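Local coordinates for protein D-mannose isomerase (Marinomonas mediterranea, PDB 5X32) that catalyses the reversible isomerization of D-mannose to D-fructose and, less efficiently, that of D-lyxose to D-xylulose, but does not act on D-glucose, at residues A[86-91]-A[98-103]; A[95-98]-A[104-107]. All blocks are in the same frame, centred on the assembly; numbering follows the deposited sequence.

Interaction 1: A[86-91]-A[98-103]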
ATOM      1  N   ARG A  86       8.272 -11.617 -14.224  1.00 65.71           N
ATOM      2  CA  ARG A  86       9.660 -11.992 -14.465  1.00 65.02           C
ATOM      3  C   ARG A  86      10.066 -12.014 -15.938  1.00 58.62           C
ATOM      4  O   ARG A  86      11.225 -11.779 -16.269  1.00 66.21           O
ATOM      5  CB  ARG A  86       9.926 -13.355 -13.851  1.00 61.51           C
ATOM      6  CG  ARG A  86       9.515 -13.452 -12.410  1.00 61.60           C
ATOM      7  CD  ARG A  86      10.375 -14.450 -11.716  1.00 64.05           C
ATOM      8  NE  ARG A  86      11.726 -13.932 -11.629  1.00 71.59           N
ATOM      9  CZ  ARG A  86      12.811 -14.676 -11.749  1.00 75.20           C
ATOM     10  NH1 ARG A  86      12.693 -15.981 -11.980  1.00 75.58           N
ATOM     11  NH2 ARG A  86      14.006 -14.107 -11.656  1.00 77.26           N
ATOM     12  N   GLN A  87       9.122 -12.266 -16.827  1.00 58.85           N
ATOM     13  CA  GLN A  87       9.482 -12.393 -18.240  1.00 65.85           C
ATOM     14  C   GLN A  87       9.288 -11.115 -19.037  1.00 66.58           C
ATOM     15  O   GLN A  87       9.950 -10.907 -20.060  1.00 66.94           O
ATOM     16  CB  GLN A  87       8.694 -13.537 -18.868  1.00 59.99           C
ATOM     17  CG  GLN A  87       8.815 -14.799 -18.036  1.00 65.46           C
ATOM     18  CD  GLN A  87       7.955 -15.935 -18.534  1.00 74.02           C
ATOM     19  OE1 GLN A  87       7.199 -15.789 -19.500  1.00 71.74           O
ATOM     20  NE2 GLN A  87       8.048 -17.078 -17.857  1.00 74.97           N
ATOM     21  N   ARG A  88       8.385 -10.259 -18.570  1.00 61.64           N
ATOM     22  CA  ARG A  88       8.078  -9.038 -19.293  1.00 53.44           C
ATOM     23  C   ARG A  88       8.636  -7.824 -18.567  1.00 58.63           C
ATOM     24  O   ARG A  88       9.209  -6.933 -19.208  1.00 54.52           O
ATOM     25  CB  ARG A  88       6.570  -8.899 -19.498  1.00 50.67           C
ATOM     26  CG  ARG A  88       6.184  -7.677 -20.279  1.00 50.35           C
ATOM     27  CD  ARG A  88       7.010  -7.555 -21.517  1.00 50.42           C
ATOM     28  NE  ARG A  88       6.634  -6.416 -22.340  1.00 51.81           N
ATOM     29  CZ  ARG A  88       7.311  -5.276 -22.327  1.00 54.84           C
ATOM     30  NH1 ARG A  88       8.375  -5.165 -21.537  1.00 55.30           N
ATOM     31  NH2 ARG A  88       6.943  -4.260 -23.099  1.00 55.30           N
ATOM     32  N   HIS A  89       8.449  -7.776 -17.245  1.00 58.33           N
ATOM     33  CA  HIS A  89       8.863  -6.604 -16.477  1.00 56.14           C
ATOM     34  C   HIS A  89      10.336  -6.653 -16.131  1.00 62.19           C
ATOM     35  O   HIS A  89      11.022  -5.620 -16.168  1.00 61.45           O
ATOM     36  CB  HIS A  89       8.032  -6.441 -15.187  1.00 49.69           C
ATOM     37  CG  HIS A  89       6.756  -5.696 -15.397  1.00 45.68           C
ATOM     38  ND1 HIS A  89       6.712  -4.330 -15.559  1.00 50.45           N
ATOM     39  CD2 HIS A  89       5.475  -6.125 -15.470  1.00 48.66           C
ATOM     40  CE1 HIS A  89       5.458  -3.950 -15.739  1.00 53.56           C
ATOM     41  NE2 HIS A  89       4.688  -5.021 -15.691  1.00 47.04           N
ATOM     42  N   GLN A  90      10.827  -7.845 -15.792  1.00 61.10           N
ATOM     43  CA  GLN A  90      12.208  -7.948 -15.337  1.00 66.88           C
ATOM     44  C   GLN A  90      13.136  -7.899 -16.532  1.00 65.98           C
ATOM     45  O   GLN A  90      13.301  -8.886 -17.242  1.00 62.27           O
ATOM     46  CB  GLN A  90      12.469  -9.232 -14.561  1.00 70.59           C
ATOM     47  CG  GLN A  90      13.768  -9.171 -13.757  1.00 69.16           C
ATOM     48  CD  GLN A  90      14.174 -10.527 -13.193  1.00 76.95           C
ATOM     49  OE1 GLN A  90      13.525 -11.549 -13.443  1.00 77.89           O
ATOM     50  NE2 GLN A  90      15.244 -10.536 -12.412  1.00 82.03           N
ATOM     51  N   SER A  91      13.749  -6.741 -16.725  1.00 68.54           N
ATOM     52  CA  SER A  91      14.699  -6.528 -17.790  1.00 70.24           C
ATOM     53  C   SER A  91      16.125  -6.934 -17.462  1.00 78.99           C
ATOM     54  O   SER A  91      16.471  -7.304 -16.340  1.00 79.49           O
ATOM     55  CB  SER A  91      14.716  -5.063 -18.223  1.00 67.77           C
ATOM     56  OG  SER A  91      15.405  -4.267 -17.277  1.00 74.06           O
ATOM     57  N   TRP A  98       8.971   0.056 -15.589  1.00 51.11           N
ATOM     58  CA  TRP A  98       8.005   0.814 -14.799  1.00 54.30           C
ATOM     59  C   TRP A  98       6.692   0.896 -15.557  1.00 58.68           C
ATOM     60  O   TRP A  98       5.614   0.658 -14.995  1.00 56.90           O
ATOM     61  CB  TRP A  98       8.578   2.199 -14.485  1.00 54.20           C
ATOM     62  CG  TRP A  98       7.769   3.111 -13.607  1.00 58.72           C
ATOM     63  CD1 TRP A  98       7.164   4.290 -13.968  1.00 54.68           C
ATOM     64  CD2 TRP A  98       7.485   2.930 -12.214  1.00 56.76           C
ATOM     65  NE1 TRP A  98       6.549   4.853 -12.886  1.00 54.92           N
ATOM     66  CE2 TRP A  98       6.725   4.039 -11.796  1.00 55.80           C
ATOM     67  CE3 TRP A  98       7.809   1.943 -11.279  1.00 51.61           C
ATOM     68  CZ2 TRP A  98       6.272   4.182 -10.489  1.00 46.72           C
ATOM     69  CZ3 TRP A  98       7.352   2.086  -9.985  1.00 52.22           C
ATOM     70  CH2 TRP A  98       6.589   3.199  -9.603  1.00 55.30           C
ATOM     71  N   LEU A  99       6.781   1.192 -16.850  1.00 58.47           N
ATOM     72  CA  LEU A  99       5.561   1.292 -17.640  1.00 54.80           C
ATOM     73  C   LEU A  99       5.741   0.730 -19.049  1.00 55.11           C
ATOM     74  O   LEU A  99       6.758   0.983 -19.704  1.00 51.70           O
ATOM     75  CB  LEU A  99       5.122   2.750 -17.724  1.00 52.71           C
ATOM     76  CG  LEU A  99       3.653   2.946 -18.067  1.00 55.99           C
ATOM     77  CD1 LEU A  99       2.786   2.524 -16.880  1.00 55.03           C
ATOM     78  CD2 LEU A  99       3.379   4.366 -18.490  1.00 59.10           C
ATOM     79  N   LEU A 100       4.733   0.032 -19.557  1.00 57.17           N
ATOM     80  CA  LEU A 100       4.895  -0.616 -20.856  1.00 56.03           C
ATOM     81  C   LEU A 100       3.587  -0.741 -21.631  1.00 60.27           C
ATOM     82  O   LEU A 100       2.514  -0.842 -21.042  1.00 61.89           O
ATOM     83  CB  LEU A 100       5.546  -1.996 -20.651  1.00 49.97           C
ATOM     84  CG  LEU A 100       4.804  -3.025 -19.783  1.00 50.61           C
ATOM     85  CD1 LEU A 100       3.726  -3.788 -20.572  1.00 57.63           C
ATOM     86  CD2 LEU A 100       5.751  -3.990 -19.090  1.00 42.76           C
ATOM     87  N   ASP A 101       3.688  -0.756 -22.956  1.00 62.14           N
ATOM     88  CA  ASP A 101       2.542  -0.968 -23.846  1.00 60.65           C
ATOM     89  C   ASP A 101       2.903  -2.073 -24.818  1.00 63.60           C
ATOM     90  O   ASP A 101       3.747  -1.874 -25.689  1.00 62.35           O
ATOM     91  CB  ASP A 101       2.189   0.319 -24.616  1.00 63.79           C
ATOM     92  CG  ASP A 101       0.930   0.178 -25.494  1.00 71.32           C
ATOM     93  OD1 ASP A 101       0.587  -0.960 -25.879  1.00 75.26           O
ATOM     94  OD2 ASP A 101       0.297   1.212 -25.833  1.00 73.23           O
ATOM     95  N   GLY A 102       2.249  -3.222 -24.679  1.00 61.75           N
ATOM     96  CA  GLY A 102       2.548  -4.374 -25.502  1.00 57.77           C
ATOM     97  C   GLY A 102       4.006  -4.792 -25.421  1.00 65.28           C
ATOM     98  O   GLY A 102       4.549  -5.015 -24.332  1.00 65.21           O
ATOM     99  N   GLY A 103       4.659  -4.878 -26.574  1.00 56.86           N
ATOM    100  CA  GLY A 103       6.041  -5.293 -26.586  1.00 55.21           C
ATOM    101  C   GLY A 103       6.987  -4.122 -26.428  1.00 60.73           C
ATOM    102  O   GLY A 103       8.204  -4.301 -26.432  1.00 75.43           O
TER
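Arg88, in the last turn of helix 72-89, reaches across to the hairpin that follows and grips the carbonyl oxygen of Gly102 with two nitrogens. The shorter, straighter bond runs from Arg88 NH2 to Gly102 O, 2.8 Å long with an N-H...O angle of 158°; the companion from Arg88 NE to the same Gly102 O is longer, 3.2 Å, and more bent. The acceptor lies almost in the guanidinium plane, so NE and NH2 converge side-on on a single atom, while NH1 turns to Asn105 OD1. With CG anti to the backbone N (chi1 -178°) and the chain bent at chi2, the side chain leaves the helix toward the hairpin, where Gly102 O and Asn105 OD1 would together limit the rotation of the guanidinium group.

The apolar part of the contact belongs to Leu100, which comes from the opposite direction, its CD2 methyl lying over the centre of one guanidinium face, 3.8 Å from Arg88 CZ. Its CB lies 3.6 Å from Arg88 NH2. The same methyl also makes a CH-pi contact with His89: Leu100 CD2 stands 3.7 Å from the centroid of the imidazole, over one face and offset toward the CE1 rim, with Leu100 CD2 to His89 CE1 at 3.4 Å. One branch of a leucine is thus shared by two flat polar groups. The imidazole is held in place by a hydrogen bond from His89 ND1 to Val97 O and a weak one between NE2 and Ser55 OG.

In the alpha/alpha barrel of the N-acylglucosamine 2-epimerase family, the contact joins the C-terminal end of a barrel helix, 72-89, to strand 99-101 of a small antiparallel sheet, between strands 49-51 and 104-111; Arg50 of the former also touches Leu100.

Interaction 2: A[95-98]-A[104-107]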
ATOM      1  N   GLY A  95      16.764  -4.560 -13.291  1.00 75.97           N
ATOM      2  CA  GLY A  95      15.759  -3.574 -12.941  1.00 75.19           C
ATOM      3  C   GLY A  95      14.435  -3.988 -13.551  1.00 72.39           C
ATOM      4  O   GLY A  95      14.388  -4.930 -14.338  1.00 66.99           O
ATOM      5  N   TYR A  96      13.361  -3.287 -13.192  1.00 73.65           N
ATOM      6  CA  TYR A  96      12.035  -3.633 -13.693  1.00 58.91           C
ATOM      7  C   TYR A  96      11.425  -2.501 -14.483  1.00 55.81           C
ATOM      8  O   TYR A  96      11.515  -1.337 -14.099  1.00 53.86           O
ATOM      9  CB  TYR A  96      11.107  -4.021 -12.546  1.00 49.60           C
ATOM     10  CG  TYR A  96      11.480  -5.341 -11.915  1.00 59.89           C
ATOM     11  CD1 TYR A  96      12.591  -5.445 -11.075  1.00 57.88           C
ATOM     12  CD2 TYR A  96      10.728  -6.484 -12.154  1.00 56.44           C
ATOM     13  CE1 TYR A  96      12.942  -6.648 -10.493  1.00 55.73           C
ATOM     14  CE2 TYR A  96      11.069  -7.695 -11.569  1.00 59.64           C
ATOM     15  CZ  TYR A  96      12.178  -7.769 -10.737  1.00 56.27           C
ATOM     16  OH  TYR A  96      12.523  -8.967 -10.148  1.00 55.30           O
ATOM     17  N   VAL A  97      10.819  -2.864 -15.610  1.00 56.32           N
ATOM     18  CA  VAL A  97      10.122  -1.908 -16.453  1.00 55.37           C
ATOM     19  C   VAL A  97       8.968  -1.271 -15.650  1.00 53.94           C
ATOM     20  O   VAL A  97       8.131  -1.970 -15.064  1.00 51.40           O
ATOM     21  CB  VAL A  97       9.605  -2.593 -17.740  1.00 54.63           C
ATOM     22  CG1 VAL A  97       8.785  -1.626 -18.589  1.00 49.71           C
ATOM     23  CG2 VAL A  97      10.782  -3.139 -18.540  1.00 56.60           C
ATOM     24  N   TRP A  98       8.971   0.056 -15.589  1.00 51.11           N
ATOM     25  CA  TRP A  98       8.005   0.814 -14.799  1.00 54.30           C
ATOM     26  C   TRP A  98       6.692   0.896 -15.557  1.00 58.68           C
ATOM     27  O   TRP A  98       5.614   0.658 -14.995  1.00 56.90           O
ATOM     28  CB  TRP A  98       8.578   2.199 -14.485  1.00 54.20           C
ATOM     29  CG  TRP A  98       7.769   3.111 -13.607  1.00 58.72           C
ATOM     30  CD1 TRP A  98       7.164   4.290 -13.968  1.00 54.68           C
ATOM     31  CD2 TRP A  98       7.485   2.930 -12.214  1.00 56.76           C
ATOM     32  NE1 TRP A  98       6.549   4.853 -12.886  1.00 54.92           N
ATOM     33  CE2 TRP A  98       6.725   4.039 -11.796  1.00 55.80           C
ATOM     34  CE3 TRP A  98       7.809   1.943 -11.279  1.00 51.61           C
ATOM     35  CZ2 TRP A  98       6.272   4.182 -10.489  1.00 46.72           C
ATOM     36  CZ3 TRP A  98       7.352   2.086  -9.985  1.00 52.22           C
ATOM     37  CH2 TRP A  98       6.589   3.199  -9.603  1.00 55.30           C
ATOM     38  N   THR A 104       6.430  -2.922 -26.286  1.00 56.18           N
ATOM     39  CA  THR A 104       7.229  -1.715 -26.111  1.00 58.66           C
ATOM     40  C   THR A 104       7.308  -1.231 -24.652  1.00 56.23           C
ATOM     41  O   THR A 104       6.306  -1.172 -23.947  1.00 58.28           O
ATOM     42  CB  THR A 104       6.673  -0.570 -26.967  1.00 54.30           C
ATOM     43  OG1 THR A 104       6.659  -0.967 -28.340  1.00 49.32           O
ATOM     44  CG2 THR A 104       7.528   0.674 -26.818  1.00 50.52           C
ATOM     45  N   ASN A 105       8.505  -0.876 -24.205  1.00 55.38           N
ATOM     46  CA  ASN A 105       8.644  -0.213 -22.919  1.00 48.83           C
ATOM     47  C   ASN A 105       8.456   1.287 -23.037  1.00 52.86           C
ATOM     48  O   ASN A 105       9.077   1.937 -23.882  1.00 47.13           O
ATOM     49  CB  ASN A 105      10.002  -0.489 -22.285  1.00 53.36           C
ATOM     50  CG  ASN A 105      10.251  -1.957 -22.036  1.00 49.68           C
ATOM     51  OD1 ASN A 105       9.352  -2.793 -22.141  1.00 47.63           O
ATOM     52  ND2 ASN A 105      11.462  -2.264 -21.615  1.00 54.02           N
ATOM     53  N   LEU A 106       7.622   1.835 -22.153  1.00 57.68           N
ATOM     54  CA  LEU A 106       7.316   3.256 -22.150  1.00 54.21           C
ATOM     55  C   LEU A 106       8.218   3.981 -21.164  1.00 56.13           C
ATOM     56  O   LEU A 106       8.668   5.106 -21.415  1.00 55.84           O
ATOM     57  CB  LEU A 106       5.868   3.494 -21.761  1.00 59.28           C
ATOM     58  CG  LEU A 106       4.755   2.956 -22.651  1.00 58.79           C
ATOM     59  CD1 LEU A 106       3.431   3.237 -21.977  1.00 46.00           C
ATOM     60  CD2 LEU A 106       4.819   3.570 -24.041  1.00 54.43           C
ATOM     61  N   ASP A 107       8.443   3.336 -20.025  1.00 53.41           N
ATOM     62  CA  ASP A 107       9.281   3.894 -18.980  1.00 54.44           C
ATOM     63  C   ASP A 107      10.127   2.812 -18.325  1.00 55.39           C
ATOM     64  O   ASP A 107       9.584   1.845 -17.760  1.00 53.36           O
ATOM     65  CB  ASP A 107       8.415   4.602 -17.936  1.00 54.67           C
ATOM     66  CG  ASP A 107       9.182   5.642 -17.162  1.00 61.02           C
ATOM     67  OD1 ASP A 107      10.414   5.717 -17.324  1.00 62.40           O
ATOM     68  OD2 ASP A 107       8.548   6.418 -16.414  1.00 71.64           O
TER
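Val97 and Asn105 meet with their side chains crossing at about a right angle, the two methyls of the valine set against the amide group. Val97 CG2 approaches Asn105 ND2 to 3.3 Å, and Val97 CG1 lies 3.8 Å from Asn105 CG, so that both branches bear on the amide. Asn105 has CG anti to its own carbonyl carbon (chi1 -60°), which brings the amide round to the valine; its OD1 accepts a hydrogen bond from Arg88 NH1.

Trp98 and Asp107 are arranged quite differently. Their side chains run side by side and point the same way, and the carboxylate plane stands nearly perpendicular to the indole, 88° from it. The touching atoms are Trp98 CD1 and Asp107 OD2, 3.5 Å apart, with the oxygen approaching the ring obliquely. The other oxygen, OD1, is hydrogen-bonded to Thr109 OG1, which would limit the turning of the carboxylate. The backbones of the same two residues join: Trp98 N donates to Asp107 O over 2.9 Å, with an N-H...O angle of 133°. Trp98 and Leu99 both face Asp107 here, the pattern of a classic beta bulge. The indole also stacks on His111 and meets His51 edge-to-face.

The contact lies where the loop after helix 72-89 enters the beta hairpin. Across the two segments, a single bent backbone hydrogen bond is accompanied by van der Waals contacts, and the polar ends of Asn105 and Asp107 are engaged by Arg88 and Thr109. Side-chain packing therefore carries much of this contact, while the polar groups tie it to the surrounding fold.

Overall arrangement
Interactions 1 and 2 lie at the same hairpin, their centres about 5 Å apart, and share Trp98. Their most direct connection is polar: Arg88 NH1 of interaction 1 is 2.6 Å from Asn105 OD1 of interaction 2, so one guanidinium serves both the hairpin turn and the strand that leaves it. A backbone hydrogen bond from Leu106 N to Leu99 O, 2.7 Å long, pairs strand 99-101 with strand 104-111. Just past the helix end, Gln90 CB packs on Tyr96 CE2 at 3.6 Å. The centres of both contacts lie about 21 Å from the centre of the chain, and both are away from His251 and His380, the probable proton donor/acceptor residues.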